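Local coordinates for dihydrodipicolinate synthase (Bacillus clausii KSM-K16, PDB 3E96), which probably acts as a 4-hydroxy-tetrahydrodipicolinate synthase, a lyase of the DapA family, at residues W242-P247 against S298-L303; E249-K254 against K290-E295. All coordinates share one frame; numbering follows the deposited sequence.

How the contacts relate
From the N terminus the chain first builds the eight-stranded parallel barrel, strands 15-17 to 210-213, then runs through helix 220-231 into helix 235-252. This helix supplies residues 242-247 to contact 1 and 249-254 to contact 2. After helix 262-270, helix 287-299 supplies 290-295, which closes contact 2 over 35 intervening residues; 298-303, at its end and beyond, closes contact 1 over 50. Contact 2 is therefore nested inside contact 1. Their centres lie 11 Å apart on one side of the chain's centre, and Leu-303 CD1 meets Thr-294 O at 3.4 Å. Together they tie helix 235-252 to helix 287-299 at two successive levels.

Contact 1 of 2, residues W242-P247 against S298-L303; sequences WEDIVP and SSWKLL
The indole N-H of Trp-300 makes the one hydrogen bond between the two segments: NE1 donates to the backbone O of Asp-244 at 2.9 Å, with an N-H...O angle of 153°. The acceptor lies close to the indole plane, whereas the donor sits above the carbonyl plane and not on a lone pair. CG of Trp-300 stands beside its own backbone N (chi1 -87°), which sends the pyrrole edge of the indole across to helix 235-252.

Charge adds a second layer. The Asp-244 carboxylate is turned 48° from the indole plane, with OD1 lying 3.5 Å from Trp-300 CD1. Its OD2 forms a salt bridge with Lys-222 on helix 220-231, and the same lysine makes a cation-pi contact with Trp-300, so the cation serves both sides of the interface.

Apolar contact is slighter: Ile-245 CA approaches the indole rim at CZ2, 4.2 Å away, while Phe-248 meets the same ring obliquely. Replacing Trp-300 by an alanine would probably leave the Asp-244 carbonyl without this donor, strip Lys-222 of its aromatic partner and open a gap beside Ile-245.

The backbone turns away just past the indole. Lys-301, with positive phi, leaves helix 287-299 in a Schellman motif, and its N bonds to Ser-298 O at 2.8 Å. The arrangement belongs to the C-terminal helical region that follows the TIM barrel in the dihydrodipicolinate synthase family, with a tryptophan just past the last helix fastening it to helix 235-252.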
loop_
_atom_site.group_PDB
_atom_site.type_symbol
_atom_site.label_atom_id
_atom_site.label_comp_id
_atom_site.label_asym_id
_atom_site.label_seq_id
_atom_site.Cartn_x
_atom_site.Cartn_y
_atom_site.Cartn_z
ATOM N N TRP B 242 18.418 24.221 7.621
ATOM C CA TRP B 242 17.674 23.111 8.213
ATOM C C TRP B 242 16.608 23.615 9.193
ATOM O O TRP B 242 15.432 23.265 9.072
ATOM C CB TRP B 242 18.636 22.164 8.932
ATOM C CG TRP B 242 17.963 21.011 9.604
ATOM C CD1 TRP B 242 17.433 19.902 9.005
ATOM C CD2 TRP B 242 17.748 20.849 11.012
ATOM N NE1 TRP B 242 16.903 19.055 9.957
ATOM C CE2 TRP B 242 17.084 19.616 11.196
ATOM C CE3 TRP B 242 18.053 21.629 12.134
ATOM C CZ2 TRP B 242 16.718 19.144 12.462
ATOM C CZ3 TRP B 242 17.690 21.158 13.393
ATOM C CH2 TRP B 242 17.029 19.926 13.544
ATOM N N GLU B 243 17.011 24.434 10.162
ATOM C CA GLU B 243 16.061 24.960 11.144
ATOM C C GLU B 243 14.936 25.724 10.457
ATOM O O GLU B 243 13.793 25.712 10.912
ATOM C CB GLU B 243 16.756 25.898 12.134
ATOM C CG GLU B 243 17.723 25.219 13.079
ATOM C CD GLU B 243 18.128 26.123 14.223
ATOM O OE1 GLU B 243 17.278 26.395 15.095
ATOM O OE2 GLU B 243 19.290 26.567 14.244
ATOM N N ASP B 244 15.277 26.383 9.357
ATOM C CA ASP B 244 14.325 27.171 8.580
ATOM C C ASP B 244 13.261 26.303 7.904
ATOM O O ASP B 244 12.101 26.698 7.804
ATOM C CB ASP B 244 15.088 27.972 7.513
ATOM C CG ASP B 244 14.208 28.956 6.766
ATOM O OD1 ASP B 244 13.638 29.858 7.413
ATOM O OD2 ASP B 244 14.093 28.834 5.527
ATOM N N ILE B 245 13.658 25.116 7.452
ATOM C CA ILE B 245 12.745 24.216 6.747
ATOM C C ILE B 245 12.006 23.175 7.595
ATOM O O ILE B 245 10.906 22.754 7.236
ATOM C CB ILE B 245 13.500 23.479 5.611
ATOM C CG1 ILE B 245 14.078 24.501 4.626
ATOM C CG2 ILE B 245 12.564 22.532 4.874
ATOM C CD1 ILE B 245 15.031 23.900 3.603
ATOM N N VAL B 246 12.593 22.766 8.717
ATOM C CA VAL B 246 11.977 21.739 9.561
ATOM C C VAL B 246 10.492 21.902 9.909
ATOM O O VAL B 246 9.720 20.947 9.794
ATOM C CB VAL B 246 12.770 21.545 10.875
ATOM C CG1 VAL B 246 12.028 20.574 11.793
ATOM C CG2 VAL B 246 14.148 20.992 10.563
ATOM N N PRO B 247 10.070 23.099 10.343
ATOM C CA PRO B 247 8.655 23.280 10.686
ATOM C C PRO B 247 7.703 22.892 9.552
ATOM O O PRO B 247 6.635 22.326 9.792
ATOM C CB PRO B 247 8.575 24.765 11.038
ATOM C CG PRO B 247 9.936 25.040 11.614
ATOM C CD PRO B 247 10.845 24.317 10.644
ATOM N N SER B 298 4.092 32.960 6.659
ATOM C CA SER B 298 4.295 34.299 7.191
ATOM C C SER B 298 5.700 34.382 7.790
ATOM O O SER B 298 6.418 35.358 7.574
ATOM C CB SER B 298 3.245 34.599 8.264
ATOM O OG SER B 298 3.383 35.916 8.768
ATOM N N SER B 299 6.100 33.350 8.528
ATOM C CA SER B 299 7.424 33.339 9.142
ATOM C C SER B 299 8.513 33.303 8.077
ATOM O O SER B 299 9.604 33.840 8.281
ATOM C CB SER B 299 7.579 32.143 10.090
ATOM O OG SER B 299 7.758 30.935 9.371
ATOM N N TRP B 300 8.223 32.666 6.944
ATOM C CA TRP B 300 9.186 32.596 5.846
ATOM C C TRP B 300 9.177 33.917 5.084
ATOM O O TRP B 300 9.918 34.090 4.118
ATOM C CB TRP B 300 8.832 31.473 4.866
ATOM C CG TRP B 300 9.387 30.128 5.218
ATOM C CD1 TRP B 300 10.438 29.863 6.043
ATOM C CD2 TRP B 300 8.970 28.869 4.680
ATOM N NE1 TRP B 300 10.708 28.512 6.052
ATOM C CE2 TRP B 300 9.822 27.880 5.222
ATOM C CE3 TRP B 300 7.963 28.480 3.788
ATOM C CZ2 TRP B 300 9.697 26.524 4.900
ATOM C CZ3 TRP B 300 7.838 27.129 3.467
ATOM C CH2 TRP B 300 8.703 26.170 4.023
ATOM N N LYS B 301 8.318 34.832 5.523
ATOM C CA LYS B 301 8.183 36.138 4.893
ATOM C C LYS B 301 7.833 36.006 3.414
ATOM O O LYS B 301 8.426 36.665 2.556
ATOM C CB LYS B 301 9.472 36.939 5.090
ATOM C CG LYS B 301 9.771 37.187 6.566
ATOM C CD LYS B 301 10.864 38.218 6.791
ATOM C CE LYS B 301 11.000 38.530 8.277
ATOM N NZ LYS B 301 11.981 39.621 8.546
ATOM N N LEU B 302 6.845 35.158 3.132
ATOM C CA LEU B 302 6.391 34.911 1.766
ATOM C C LEU B 302 4.992 35.440 1.460
ATOM O O LEU B 302 4.630 35.590 0.295
ATOM C CB LEU B 302 6.425 33.411 1.464
ATOM C CG LEU B 302 7.793 32.730 1.454
ATOM C CD1 LEU B 302 7.609 31.249 1.167
ATOM C CD2 LEU B 302 8.682 33.369 0.398
ATOM N N LEU B 303 4.198 35.709 2.492
ATOM C CA LEU B 303 2.845 36.217 2.283
ATOM C C LEU B 303 2.865 37.710 1.989
ATOM O O LEU B 303 3.693 38.444 2.528
ATOM C CB LEU B 303 1.979 35.952 3.517
ATOM C CG LEU B 303 1.699 34.481 3.834
ATOM C CD1 LEU B 303 0.855 34.378 5.094
ATOM C CD2 LEU B 303 0.984 33.834 2.654
#

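Contact 2 of 2, residues E249-K254 against K290-E295; sequences EDLRGK and KQLVTE
Leu-251 reaches from helix 235-252 to Leu-292 and Val-293 on helix 287-299, an apolar helix-helix contact within the C-terminal helices that follow the TIM barrel of this family. No hydrogen bond crosses it; the evidence for packing is the fit of methyl groups.

Leu-251 carries CG anti to its backbone N (chi1 -174°), and chi2 of 50° splits the two methyls between neighbouring partners. CD1 meets CD1 of Leu-292 at 3.9 Å, the two side chains slanting past one another. CD2, the other branch, lies 3.6 Å from Val-293 CG2, where the side chains run nearly perpendicular; it is also 3.9 Å from the backbone N of Val-293, so it rests against the helix backbone itself. Val-293 also touches Ala-267 of helix 262-270.

Lys-254 approaches Leu-292 from a different position. Its chain bends at chi3 (69°), bringing NZ within 4.0 Å of Leu-292 CD1. That is a loose van der Waals approach of the amine to a methyl; the charge is met by a salt bridge from NZ to Asp-289, so the lysine joins segment 249-254 to the first turn of helix 287-299.

Each segment also holds polar pairs of its own. Arg-252 NH1 donates to Glu-249 OE2 at 2.9 Å, a salt bridge that uses the carboxylate's syn lone pair, and Arg-252 NH2 is held by Asn-260. On the facing helix, Lys-290 O is gripped twice by Thr-294, whose N and OG1 arrive from opposite faces of the carbonyl plane, OG1 at 3.0 Å.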
loop_
_atom_site.group_PDB
_atom_site.type_symbol
_atom_site.label_atom_id
_atom_site.label_comp_id
_atom_site.label_asym_id
_atom_site.label_seq_id
_atom_site.Cartn_x
_atom_site.Cartn_y
_atom_site.Cartn_z
ATOM N N GLU B 249 8.332 20.681 7.135
ATOM C CA GLU B 249 8.360 19.231 7.002
ATOM C C GLU B 249 7.575 18.555 8.124
ATOM O O GLU B 249 6.918 17.536 7.898
ATOM C CB GLU B 249 9.810 18.730 6.969
ATOM C CG GLU B 249 10.541 19.120 5.684
ATOM C CD GLU B 249 9.900 18.507 4.444
ATOM O OE1 GLU B 249 9.952 17.268 4.299
ATOM O OE2 GLU B 249 9.332 19.255 3.618
ATOM N N ASP B 250 7.623 19.122 9.328
ATOM C CA ASP B 250 6.874 18.540 10.437
ATOM C C ASP B 250 5.374 18.704 10.220
ATOM O O ASP B 250 4.591 17.824 10.579
ATOM C CB ASP B 250 7.280 19.171 11.771
ATOM C CG ASP B 250 8.649 18.718 12.229
ATOM O OD1 ASP B 250 9.074 17.610 11.832
ATOM O OD2 ASP B 250 9.295 19.459 12.998
ATOM N N LEU B 251 4.973 19.822 9.622
ATOM C CA LEU B 251 3.559 20.055 9.359
ATOM C C LEU B 251 3.065 19.059 8.308
ATOM O O LEU B 251 1.945 18.554 8.395
ATOM C CB LEU B 251 3.338 21.488 8.877
ATOM C CG LEU B 251 1.885 21.929 8.682
ATOM C CD1 LEU B 251 1.057 21.604 9.918
ATOM C CD2 LEU B 251 1.860 23.428 8.398
ATOM N N ARG B 252 3.909 18.779 7.316
ATOM C CA ARG B 252 3.579 17.815 6.270
ATOM C C ARG B 252 3.476 16.415 6.879
ATOM O O ARG B 252 2.701 15.575 6.421
ATOM C CB ARG B 252 4.673 17.787 5.197
ATOM C CG ARG B 252 4.758 19.023 4.315
ATOM C CD ARG B 252 5.897 18.870 3.317
ATOM N NE ARG B 252 5.688 17.732 2.423
ATOM C CZ ARG B 252 6.633 17.200 1.654
ATOM N NH1 ARG B 252 7.863 17.697 1.671
ATOM N NH2 ARG B 252 6.347 16.179 0.855
ATOM N N GLY B 253 4.281 16.173 7.906
ATOM C CA GLY B 253 4.301 14.871 8.552
ATOM C C GLY B 253 3.162 14.558 9.506
ATOM O O GLY B 253 3.064 13.428 9.994
ATOM N N LYS B 254 2.299 15.533 9.784
ATOM C CA LYS B 254 1.177 15.300 10.693
ATOM C C LYS B 254 0.260 14.158 10.249
ATOM O O LYS B 254 0.082 13.907 9.052
ATOM C CB LYS B 254 0.333 16.575 10.860
ATOM C CG LYS B 254 1.006 17.670 11.676
ATOM C CD LYS B 254 0.046 18.824 11.986
ATOM C CE LYS B 254 -1.049 18.404 12.958
ATOM N NZ LYS B 254 -1.926 19.552 13.360
ATOM N N LYS B 290 -4.818 24.958 8.304
ATOM C CA LYS B 290 -4.726 26.033 7.315
ATOM C C LYS B 290 -4.036 27.229 7.980
ATOM O O LYS B 290 -3.231 27.923 7.360
ATOM C CB LYS B 290 -6.122 26.441 6.830
ATOM C CG LYS B 290 -6.702 25.548 5.745
ATOM C CD LYS B 290 -8.162 25.892 5.482
ATOM C CE LYS B 290 -8.639 25.359 4.135
ATOM N NZ LYS B 290 -8.355 23.909 3.946
ATOM N N GLN B 291 -4.351 27.451 9.253
ATOM C CA GLN B 291 -3.757 28.550 10.009
ATOM C C GLN B 291 -2.270 28.288 10.235
ATOM O O GLN B 291 -1.452 29.207 10.174
ATOM C CB GLN B 291 -4.465 28.707 11.358
ATOM C CG GLN B 291 -4.010 29.914 12.170
ATOM C CD GLN B 291 -4.486 31.229 11.578
ATOM O OE1 GLN B 291 -4.172 31.564 10.435
ATOM N NE2 GLN B 291 -5.255 31.983 12.357
ATOM N N LEU B 292 -1.915 27.032 10.493
ATOM C CA LEU B 292 -0.516 26.688 10.710
ATOM C C LEU B 292 0.295 26.893 9.429
ATOM O O LEU B 292 1.456 27.290 9.486
ATOM C CB LEU B 292 -0.385 25.236 11.187
ATOM C CG LEU B 292 -0.973 24.916 12.563
ATOM C CD1 LEU B 292 -0.877 23.418 12.832
ATOM C CD2 LEU B 292 -0.225 25.704 13.633
ATOM N N VAL B 293 -0.311 26.617 8.275
ATOM C CA VAL B 293 0.385 26.804 6.999
ATOM C C VAL B 293 0.581 28.305 6.777
ATOM O O VAL B 293 1.634 28.753 6.317
ATOM C CB VAL B 293 -0.425 26.224 5.811
ATOM C CG1 VAL B 293 0.229 26.627 4.480
ATOM C CG2 VAL B 293 -0.485 24.703 5.914
ATOM N N THR B 294 -0.448 29.075 7.111
ATOM C CA THR B 294 -0.396 30.524 6.967
ATOM C C THR B 294 0.719 31.101 7.832
ATOM O O THR B 294 1.557 31.866 7.351
ATOM C CB THR B 294 -1.741 31.161 7.379
ATOM O OG1 THR B 294 -2.761 30.732 6.473
ATOM C CG2 THR B 294 -1.651 32.688 7.361
ATOM N N GLU B 295 0.742 30.717 9.105
ATOM C CA GLU B 295 1.756 31.215 10.027
ATOM C C GLU B 295 3.158 30.810 9.589
ATOM O O GLU B 295 4.123 31.534 9.830
ATOM C CB GLU B 295 1.486 30.698 11.444
ATOM C CG GLU B 295 0.053 30.917 11.905
ATOM C CD GLU B 295 -0.180 30.498 13.345
ATOM O OE1 GLU B 295 0.418 29.490 13.781
ATOM O OE2 GLU B 295 -0.973 31.170 14.036
#